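Long-range contacts in Serine/threonine protein kinase (Mycobacterium tuberculosis, PDB 4ESQ), which forms the extracellular sensor domain of PknH, a membrane receptor kinase that probably uses ATP to phosphorylate serines and threonines of target proteins: residues Ser160-Val165 with Lys186-Val191; Thr68-Leu73 with Ala89-Pro94; Thr105-Trp110 with Pro139-Ile144. All blocks are in the same frame, centred on the assembly; numbering follows the deposited sequence.

Interaction 1 of 3, residues Ser160-Val165 with Lys186-Val191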
loop_
_atom_site.group_PDB
_atom_site.type_symbol
_atom_site.label_atom_id
_atom_site.label_comp_id
_atom_site.label_asym_id
_atom_site.label_seq_id
_atom_site.Cartn_x
_atom_site.Cartn_y
_atom_site.Cartn_z
ATOM N N SER A 160 2.893 6.002 4.487
ATOM C CA SER A 160 3.460 6.853 5.522
ATOM C C SER A 160 4.945 6.551 5.645
ATOM O O SER A 160 5.485 5.689 4.938
ATOM C CB SER A 160 2.745 6.637 6.861
ATOM O OG SER A 160 2.955 7.742 7.746
ATOM N N VAL A 161 5.609 7.270 6.539
ATOM C CA VAL A 161 7.025 7.064 6.769
ATOM C C VAL A 161 7.298 7.298 8.240
ATOM O O VAL A 161 6.717 8.197 8.855
ATOM C CB VAL A 161 7.886 8.004 5.907
ATOM C CG1 VAL A 161 7.325 9.424 5.944
ATOM C CG2 VAL A 161 9.348 7.978 6.355
ATOM N N ALA A 162 8.156 6.458 8.801
ATOM C CA ALA A 162 8.667 6.655 10.150
ATOM C C ALA A 162 10.114 6.181 10.127
ATOM O O ALA A 162 10.415 5.143 9.540
ATOM C CB ALA A 162 7.864 5.863 11.147
ATOM N N ASN A 163 11.012 6.943 10.744
ATOM C CA ASN A 163 12.429 6.607 10.680
ATOM C C ASN A 163 12.826 6.458 9.209
ATOM O O ASN A 163 12.485 7.315 8.394
ATOM C CB ASN A 163 12.720 5.324 11.473
ATOM C CG ASN A 163 14.148 5.265 11.994
ATOM O OD1 ASN A 163 15.041 5.936 11.469
ATOM N ND2 ASN A 163 14.372 4.446 13.024
ATOM N N ASN A 164 13.539 5.382 8.874
ATOM C CA ASN A 164 13.986 5.146 7.502
ATOM C C ASN A 164 13.066 4.194 6.743
ATOM O O ASN A 164 13.474 3.601 5.739
ATOM C CB ASN A 164 15.397 4.555 7.497
ATOM C CG ASN A 164 15.466 3.234 8.232
ATOM O OD1 ASN A 164 14.915 3.092 9.323
ATOM N ND2 ASN A 164 16.123 2.251 7.629
ATOM N N VAL A 165 11.836 4.038 7.223
ATOM C CA VAL A 165 10.943 3.020 6.670
ATOM C C VAL A 165 9.695 3.643 6.067
ATOM O O VAL A 165 9.018 4.435 6.714
ATOM C CB VAL A 165 10.505 2.006 7.751
ATOM C CG1 VAL A 165 9.496 0.988 7.187
ATOM C CG2 VAL A 165 11.709 1.301 8.332
ATOM N N LYS A 186 -0.842 1.608 12.514
ATOM C CA LYS A 186 -0.405 0.528 13.392
ATOM C C LYS A 186 1.023 0.074 13.057
ATOM O O LYS A 186 1.823 -0.186 13.954
ATOM C CB LYS A 186 -1.394 -0.637 13.363
ATOM C CG LYS A 186 -2.759 -0.270 13.971
ATOM C CD LYS A 186 -3.784 -1.372 13.790
ATOM C CE LYS A 186 -5.116 -1.012 14.467
ATOM N NZ LYS A 186 -4.977 -0.880 15.947
ATOM N N ILE A 187 1.344 -0.004 11.772
ATOM C CA ILE A 187 2.714 -0.317 11.368
ATOM C C ILE A 187 3.693 0.775 11.814
ATOM O O ILE A 187 4.791 0.485 12.281
ATOM C CB ILE A 187 2.805 -0.567 9.852
ATOM C CG1 ILE A 187 1.970 -1.789 9.481
ATOM C CG2 ILE A 187 4.276 -0.761 9.424
ATOM C CD1 ILE A 187 1.739 -1.964 7.960
ATOM N N VAL A 188 3.291 2.037 11.691
ATOM C CA VAL A 188 4.138 3.137 12.142
ATOM C C VAL A 188 4.423 3.014 13.641
ATOM O O VAL A 188 5.543 3.270 14.084
ATOM C CB VAL A 188 3.495 4.492 11.835
ATOM C CG1 VAL A 188 4.125 5.597 12.673
ATOM C CG2 VAL A 188 3.586 4.794 10.344
ATOM N N ASP A 189 3.419 2.610 14.420
ATOM C CA ASP A 189 3.635 2.404 15.857
ATOM C C ASP A 189 4.685 1.318 16.102
ATOM O O ASP A 189 5.473 1.410 17.045
ATOM C CB ASP A 189 2.334 2.039 16.579
ATOM C CG ASP A 189 1.388 3.218 16.728
ATOM O OD1 ASP A 189 1.846 4.372 16.670
ATOM O OD2 ASP A 189 0.179 2.983 16.923
ATOM N N LYS A 190 4.691 0.284 15.262
ATOM C CA LYS A 190 5.699 -0.769 15.393
ATOM C C LYS A 190 7.089 -0.248 15.023
ATOM O O LYS A 190 8.078 -0.622 15.650
ATOM C CB LYS A 190 5.334 -2.007 14.564
ATOM C CG LYS A 190 4.084 -2.736 15.086
ATOM C CD LYS A 190 3.925 -4.121 14.463
ATOM C CE LYS A 190 2.624 -4.800 14.939
ATOM N NZ LYS A 190 2.507 -6.183 14.391
ATOM N N VAL A 191 7.173 0.616 14.012
ATOM C CA VAL A 191 8.465 1.217 13.668
ATOM C C VAL A 191 8.966 2.025 14.857
ATOM O O VAL A 191 10.141 1.949 15.238
ATOM C CB VAL A 191 8.370 2.167 12.448
ATOM C CG1 VAL A 191 9.680 2.932 12.266
ATOM C CG2 VAL A 191 8.009 1.398 11.192
HETATM O O HOH W 1 12.493 3.493 14.921
#

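Interaction 2 of 3, residues Thr68-Leu73 with Ala89-Pro94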
loop_
_atom_site.group_PDB
_atom_site.type_symbol
_atom_site.label_atom_id
_atom_site.label_comp_id
_atom_site.label_asym_id
_atom_site.label_seq_id
_atom_site.Cartn_x
_atom_site.Cartn_y
_atom_site.Cartn_z
ATOM N N THR A 68 16.464 -0.160 -0.014
ATOM C CA THR A 68 17.415 -1.254 0.158
ATOM C C THR A 68 16.739 -2.611 0.319
ATOM O O THR A 68 17.338 -3.654 0.024
ATOM C CB THR A 68 18.338 -0.985 1.347
ATOM O OG1 THR A 68 17.552 -0.839 2.537
ATOM C CG2 THR A 68 19.121 0.303 1.107
ATOM N N ALA A 69 15.493 -2.606 0.789
ATOM C CA ALA A 69 14.792 -3.855 1.044
ATOM C C ALA A 69 13.298 -3.609 1.171
ATOM O O ALA A 69 12.874 -2.521 1.530
ATOM C CB ALA A 69 15.327 -4.523 2.304
ATOM N N ILE A 70 12.510 -4.628 0.856
ATOM C CA ILE A 70 11.055 -4.554 1.001
ATOM C C ILE A 70 10.546 -5.854 1.618
ATOM O O ILE A 70 11.028 -6.946 1.290
ATOM C CB ILE A 70 10.363 -4.258 -0.371
ATOM C CG1 ILE A 70 8.827 -4.292 -0.270
ATOM C CG2 ILE A 70 10.862 -5.216 -1.450
ATOM C CD1 ILE A 70 8.192 -5.675 -0.523
ATOM N N ASN A 71 9.589 -5.740 2.534
ATOM C CA ASN A 71 8.930 -6.919 3.077
ATOM C C ASN A 71 7.430 -6.699 3.116
ATOM O O ASN A 71 6.956 -5.682 3.630
ATOM C CB ASN A 71 9.463 -7.260 4.474
ATOM C CG ASN A 71 9.144 -8.695 4.897
ATOM O OD1 ASN A 71 8.124 -8.959 5.536
ATOM N ND2 ASN A 71 10.032 -9.626 4.551
ATOM N N GLY A 72 6.677 -7.644 2.560
ATOM C CA GLY A 72 5.234 -7.485 2.506
ATOM C C GLY A 72 4.448 -8.774 2.639
ATOM O O GLY A 72 5.013 -9.868 2.617
ATOM N N LEU A 73 3.132 -8.624 2.755
ATOM C CA LEU A 73 2.205 -9.753 2.839
ATOM C C LEU A 73 0.876 -9.398 2.196
ATOM O O LEU A 73 0.376 -8.279 2.347
ATOM C CB LEU A 73 1.941 -10.115 4.302
ATOM C CG LEU A 73 2.986 -10.893 5.097
ATOM C CD1 LEU A 73 2.552 -10.974 6.565
ATOM C CD2 LEU A 73 3.197 -12.297 4.502
ATOM N N ALA A 89 3.059 -3.561 3.112
ATOM C CA ALA A 89 4.492 -3.658 2.885
ATOM C C ALA A 89 5.237 -2.556 3.613
ATOM O O ALA A 89 4.713 -1.456 3.808
ATOM C CB ALA A 89 4.792 -3.585 1.400
ATOM N N VAL A 90 6.470 -2.869 4.003
ATOM C CA VAL A 90 7.392 -1.879 4.539
ATOM C C VAL A 90 8.664 -1.880 3.707
ATOM O O VAL A 90 9.144 -2.929 3.261
ATOM C CB VAL A 90 7.714 -2.132 6.010
ATOM C CG1 VAL A 90 6.520 -1.725 6.867
ATOM C CG2 VAL A 90 8.058 -3.604 6.232
ATOM N N VAL A 91 9.208 -0.694 3.494
ATOM C CA VAL A 91 10.345 -0.548 2.604
ATOM C C VAL A 91 11.439 0.210 3.344
ATOM O O VAL A 91 11.196 1.309 3.853
ATOM C CB VAL A 91 9.957 0.206 1.317
ATOM C CG1 VAL A 91 11.164 0.325 0.393
ATOM C CG2 VAL A 91 8.784 -0.499 0.605
ATOM N N ALA A 92 12.626 -0.382 3.417
ATOM C CA ALA A 92 13.750 0.244 4.111
ATOM C C ALA A 92 14.545 1.112 3.156
ATOM O O ALA A 92 14.735 0.758 1.996
ATOM C CB ALA A 92 14.656 -0.807 4.726
ATOM N N PHE A 93 15.006 2.249 3.667
ATOM C CA PHE A 93 15.892 3.148 2.943
ATOM C C PHE A 93 17.117 3.374 3.819
ATOM O O PHE A 93 17.086 3.090 5.003
ATOM C CB PHE A 93 15.191 4.477 2.684
ATOM C CG PHE A 93 14.119 4.398 1.636
ATOM C CD1 PHE A 93 12.855 3.920 1.946
ATOM C CD2 PHE A 93 14.384 4.809 0.341
ATOM C CE1 PHE A 93 11.866 3.851 0.974
ATOM C CE2 PHE A 93 13.406 4.740 -0.638
ATOM C CZ PHE A 93 12.139 4.257 -0.317
ATOM N N PRO A 94 18.208 3.877 3.232
ATOM C CA PRO A 94 19.426 4.072 4.026
ATOM C C PRO A 94 19.250 5.119 5.121
ATOM O O PRO A 94 19.845 4.997 6.191
ATOM C CB PRO A 94 20.447 4.550 2.994
ATOM C CG PRO A 94 19.926 4.073 1.689
ATOM C CD PRO A 94 18.432 4.082 1.795
#

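Interaction 3 of 3, residues Thr105-Trp110 with Pro139-Ile144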
loop_
_atom_site.group_PDB
_atom_site.type_symbol
_atom_site.label_atom_id
_atom_site.label_comp_id
_atom_site.label_asym_id
_atom_site.label_seq_id
_atom_site.Cartn_x
_atom_site.Cartn_y
_atom_site.Cartn_z
ATOM N N THR A 105 7.447 12.421 -3.089
ATOM C CA THR A 105 7.262 12.170 -4.509
ATOM C C THR A 105 5.920 11.500 -4.723
ATOM O O THR A 105 5.181 11.854 -5.639
ATOM C CB THR A 105 8.374 11.286 -5.082
ATOM O OG1 THR A 105 9.593 12.037 -5.151
ATOM C CG2 THR A 105 8.011 10.820 -6.472
ATOM N N SER A 106 5.611 10.514 -3.886
ATOM C CA SER A 106 4.334 9.821 -4.013
ATOM C C SER A 106 3.172 10.795 -3.882
ATOM O O SER A 106 2.210 10.734 -4.645
ATOM C CB SER A 106 4.219 8.696 -2.986
ATOM O OG SER A 106 5.196 7.704 -3.234
ATOM N N ALA A 107 3.258 11.700 -2.915
ATOM C CA ALA A 107 2.216 12.697 -2.744
ATOM C C ALA A 107 2.023 13.526 -4.024
ATOM O O ALA A 107 0.888 13.789 -4.430
ATOM C CB ALA A 107 2.506 13.585 -1.545
ATOM N N ASP A 108 3.121 13.933 -4.669
ATOM C CA ASP A 108 3.001 14.658 -5.944
ATOM C C ASP A 108 2.277 13.856 -7.005
ATOM O O ASP A 108 1.426 14.384 -7.722
ATOM C CB ASP A 108 4.357 15.066 -6.527
ATOM C CG ASP A 108 4.263 15.421 -8.031
ATOM O OD1 ASP A 108 3.815 16.544 -8.364
ATOM O OD2 ASP A 108 4.620 14.576 -8.893
ATOM N N LYS A 109 2.635 12.584 -7.129
ATOM C CA LYS A 109 2.031 11.757 -8.154
ATOM C C LYS A 109 0.564 11.492 -7.839
ATOM O O LYS A 109 -0.283 11.578 -8.728
ATOM C CB LYS A 109 2.799 10.446 -8.337
ATOM C CG LYS A 109 4.217 10.659 -8.896
ATOM C CD LYS A 109 4.954 9.342 -9.084
ATOM C CE LYS A 109 6.248 9.548 -9.863
ATOM N NZ LYS A 109 6.989 8.265 -10.070
ATOM N N TRP A 110 0.250 11.183 -6.580
ATOM C CA TRP A 110 -1.132 10.832 -6.262
ATOM C C TRP A 110 -2.069 12.014 -6.479
ATOM O O TRP A 110 -3.233 11.836 -6.853
ATOM C CB TRP A 110 -1.279 10.318 -4.830
ATOM C CG TRP A 110 -0.599 9.018 -4.525
ATOM C CD1 TRP A 110 0.371 8.384 -5.267
ATOM C CD2 TRP A 110 -0.819 8.196 -3.368
ATOM N NE1 TRP A 110 0.756 7.216 -4.636
ATOM C CE2 TRP A 110 0.038 7.077 -3.475
ATOM C CE3 TRP A 110 -1.679 8.284 -2.267
ATOM C CZ2 TRP A 110 0.071 6.064 -2.511
ATOM C CZ3 TRP A 110 -1.644 7.277 -1.312
ATOM C CH2 TRP A 110 -0.770 6.187 -1.435
ATOM N N PRO A 139 2.920 12.733 8.074
ATOM C CA PRO A 139 3.508 12.491 6.757
ATOM C C PRO A 139 2.758 11.397 6.007
ATOM O O PRO A 139 3.358 10.676 5.211
ATOM C CB PRO A 139 4.897 11.981 7.118
ATOM C CG PRO A 139 4.668 11.199 8.352
ATOM C CD PRO A 139 3.541 11.881 9.105
ATOM N N THR A 140 1.471 11.256 6.278
ATOM C CA THR A 140 0.691 10.161 5.702
ATOM C C THR A 140 -0.161 10.668 4.556
ATOM O O THR A 140 -0.720 11.768 4.619
ATOM C CB THR A 140 -0.237 9.509 6.759
ATOM O OG1 THR A 140 0.543 8.990 7.843
ATOM C CG2 THR A 140 -1.057 8.369 6.143
ATOM N N ILE A 141 -0.261 9.871 3.500
ATOM C CA ILE A 141 -1.211 10.153 2.436
ATOM C C ILE A 141 -2.137 8.950 2.238
ATOM O O ILE A 141 -1.716 7.802 2.373
ATOM C CB ILE A 141 -0.504 10.487 1.106
ATOM C CG1 ILE A 141 0.476 9.375 0.740
ATOM C CG2 ILE A 141 0.195 11.854 1.181
ATOM C CD1 ILE A 141 1.175 9.593 -0.593
ATOM N N THR A 142 -3.401 9.213 1.917
ATOM C CA THR A 142 -4.336 8.143 1.594
ATOM C C THR A 142 -5.189 8.553 0.406
ATOM O O THR A 142 -5.384 9.741 0.145
ATOM C CB THR A 142 -5.289 7.795 2.763
ATOM O OG1 THR A 142 -6.131 8.919 3.050
ATOM C CG2 THR A 142 -4.508 7.401 4.016
ATOM N N VAL A 143 -5.703 7.567 -0.309
ATOM C CA VAL A 143 -6.659 7.833 -1.375
ATOM C C VAL A 143 -7.489 6.584 -1.591
ATOM O O VAL A 143 -6.973 5.470 -1.495
ATOM C CB VAL A 143 -5.966 8.281 -2.703
ATOM C CG1 VAL A 143 -5.134 7.145 -3.293
ATOM C CG2 VAL A 143 -7.009 8.768 -3.722
ATOM N N ILE A 144 -8.780 6.772 -1.852
ATOM C CA ILE A 144 -9.670 5.655 -2.139
ATOM C C ILE A 144 -9.916 5.553 -3.640
ATOM O O ILE A 144 -10.188 6.551 -4.300
ATOM C CB ILE A 144 -11.001 5.808 -1.376
ATOM C CG1 ILE A 144 -10.757 5.642 0.124
ATOM C CG2 ILE A 144 -12.014 4.783 -1.846
ATOM C CD1 ILE A 144 -11.951 6.023 0.958
#

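Interaction 1 of 3, residues Ser160-Val165 with Lys186-Val191
Val191, near the C-terminal end of helix 179-192, carries most of the apolar contact with the end of strand 154-162. Its CG1 branch, held anti to the backbone N (chi1 171°), reaches over Ala162, whose CB lies 3.6 Å from this CG1 and whose carbonyl O is equally near. The same methyl also brushes Asn163 CB. The other branch turns to the start of the next strand, Val191 CG2 lying 4.3 Å from Val165 CG1, so the two methyls of one valine straddle both arms of the chain reversal. One helical turn earlier, Val188 divides its branches in a similar way: CG1 meets Ala162 CB at 4.0 Å, and CG2 rests against both CB and OG of Ser160.

Polar linkage across the contact is indirect. A water accepts from Asn163 ND2 at 2.8 Å and donates to Val191 O at 2.8 Å, tying the turn to the last part of the helix. Asn163 ND2 also bonds to Gln3 O, while the buried hydroxyl of Ser160 is satisfied by Thr140 OG1.

Backbone bonds fix the turn itself. Ala162 and Val165 exchange a reciprocal pair, Val165 N to Ala162 O being 2.9 Å, around a type II' turn in which Asn163 has a positive phi of 54°. Val161 points to the other side of the sheet, onto helix 96-111. The arrangement is that of a tight two-residue beta hairpin whose end is covered by a C-terminal helix lying on one face of an antiparallel sheet, consistent with the layered alpha/beta fold of the Mog1p/PsbP clan.

Interaction 2 of 3, residues Thr68-Leu73 with Ala89-Pro94
Asn71 and Val90 face each other as a hydrogen-bonded pair and satisfy one another's backbone completely. Asn71 N gives to Val90 O at 2.9 Å with an N-H...O angle of 167°, and Val90 N returns an equally straight bond to Asn71 O. Further along, Ala92 N donates to Ala69 O at 2.9 Å, a more bent bond. The reciprocal place on Ala92 O is taken by the preceding residue: Thr68 N approaches it at 2.8 Å and almost linearly (173°). Ala92 O has a second, weak donor in Thr68 OG1 at 3.3 Å; a chi1 of 59° sets this hydroxyl between its own N and carbonyl carbon, on the side of the acceptor. The carbonyls of Ala69, Val90 and Asn71 each receive a supplementary CA-H contact as well, from Val91, Ile70 and Ala89 respectively.

The intervening residues of strand 84-92 spend their backbone polar groups on the opposite side, Ala89 with Asp168 and Val91 with Val166 of strand 165-173, whereas Gly72 pairs outward with Ile35. Phe93 continues the pattern through Asn164.

Side chains add modest apolar contacts. Ile70 CG1 lies across Val91 CG2 at 3.9 Å, and at the exposed end Thr68 CG2 touches the Pro94 ring at CG, also at 3.9 Å. Gly72 and Ala89, a non-hydrogen-bonded pair, bring their CA atoms to within 3.9 Å, a close backbone approach. This is the regular antiparallel pairing of a beta hairpin, 69-76 with 84-92, embedded in the large antiparallel sheet of the sensor domain.

Interaction 3 of 3, residues Thr105-Trp110 with Pro139-Ile144
Ile141 drives its CD1 methyl against the indole of Trp110 in a CH-pi contact: the methyl stands 3.6 Å from the centroid of the six-membered ring and 13° off its normal, over the face, slightly off centre. A chi1 of 54° places CG1 between the backbone N and the carbonyl carbon of Ile141, and the extended chain beyond it delivers the methyl to the ring. Ile141 CG1 stays on that side, above the rim, 3.6 Å from Trp110 CZ3.

Other carbons fill in around this pair. Thr142 CA meets the indole at its edge, near the ring plane and 4.1 Å from CZ3, and Val143 CG1 comes obliquely to Trp110 CE3 at 3.8 Å. Both Ile141 and Val143 point from the sheet toward the helix, with Thr142 turned away between them. The contact packs helix 96-111 on one face of the antiparallel sheet, an alpha/beta layer in which the helix segment runs 28° from strand 141-144. Arg157 and Val134 also touch the indole.

On the preceding helical turn, Ala107 CB touches the CG2 branch of Ile141 at 4.0 Å, while Ser106 CB abuts the same CD1 that covers the indole. Ile141 is wedged between two successive turns of the helix.

Nearby polar groups find partners outside this interface: Ser106 OG bonds to Phe102 O, and the strand backbone pairs with strand 154-162, Ile141 with Met159 and Val143 with Arg157.

How the interactions relate
All three contacts are largely buried and belong to the same antiparallel sheet, but only interaction 2 joins strand to strand, and its chemistry is accordingly backbone hydrogen bonding, with an exposed end at Thr68 and Pro94. Interactions 1 and 3 are apolar helix-on-sheet contacts on opposite faces: small aliphatic groups and a bridging water in the first, an indole face in the other. Their strands, 154-162 and 141-147, are neighbours in the sheet, and the loop leading into 141-147 also touches strand 154-162, Pro139 packing on Val161 O. Interaction 1 also meets interaction 2, through Asn164 O to Phe93 N (2.9 Å) and Ile187 on Val90, whereas interactions 2 and 3 do not touch.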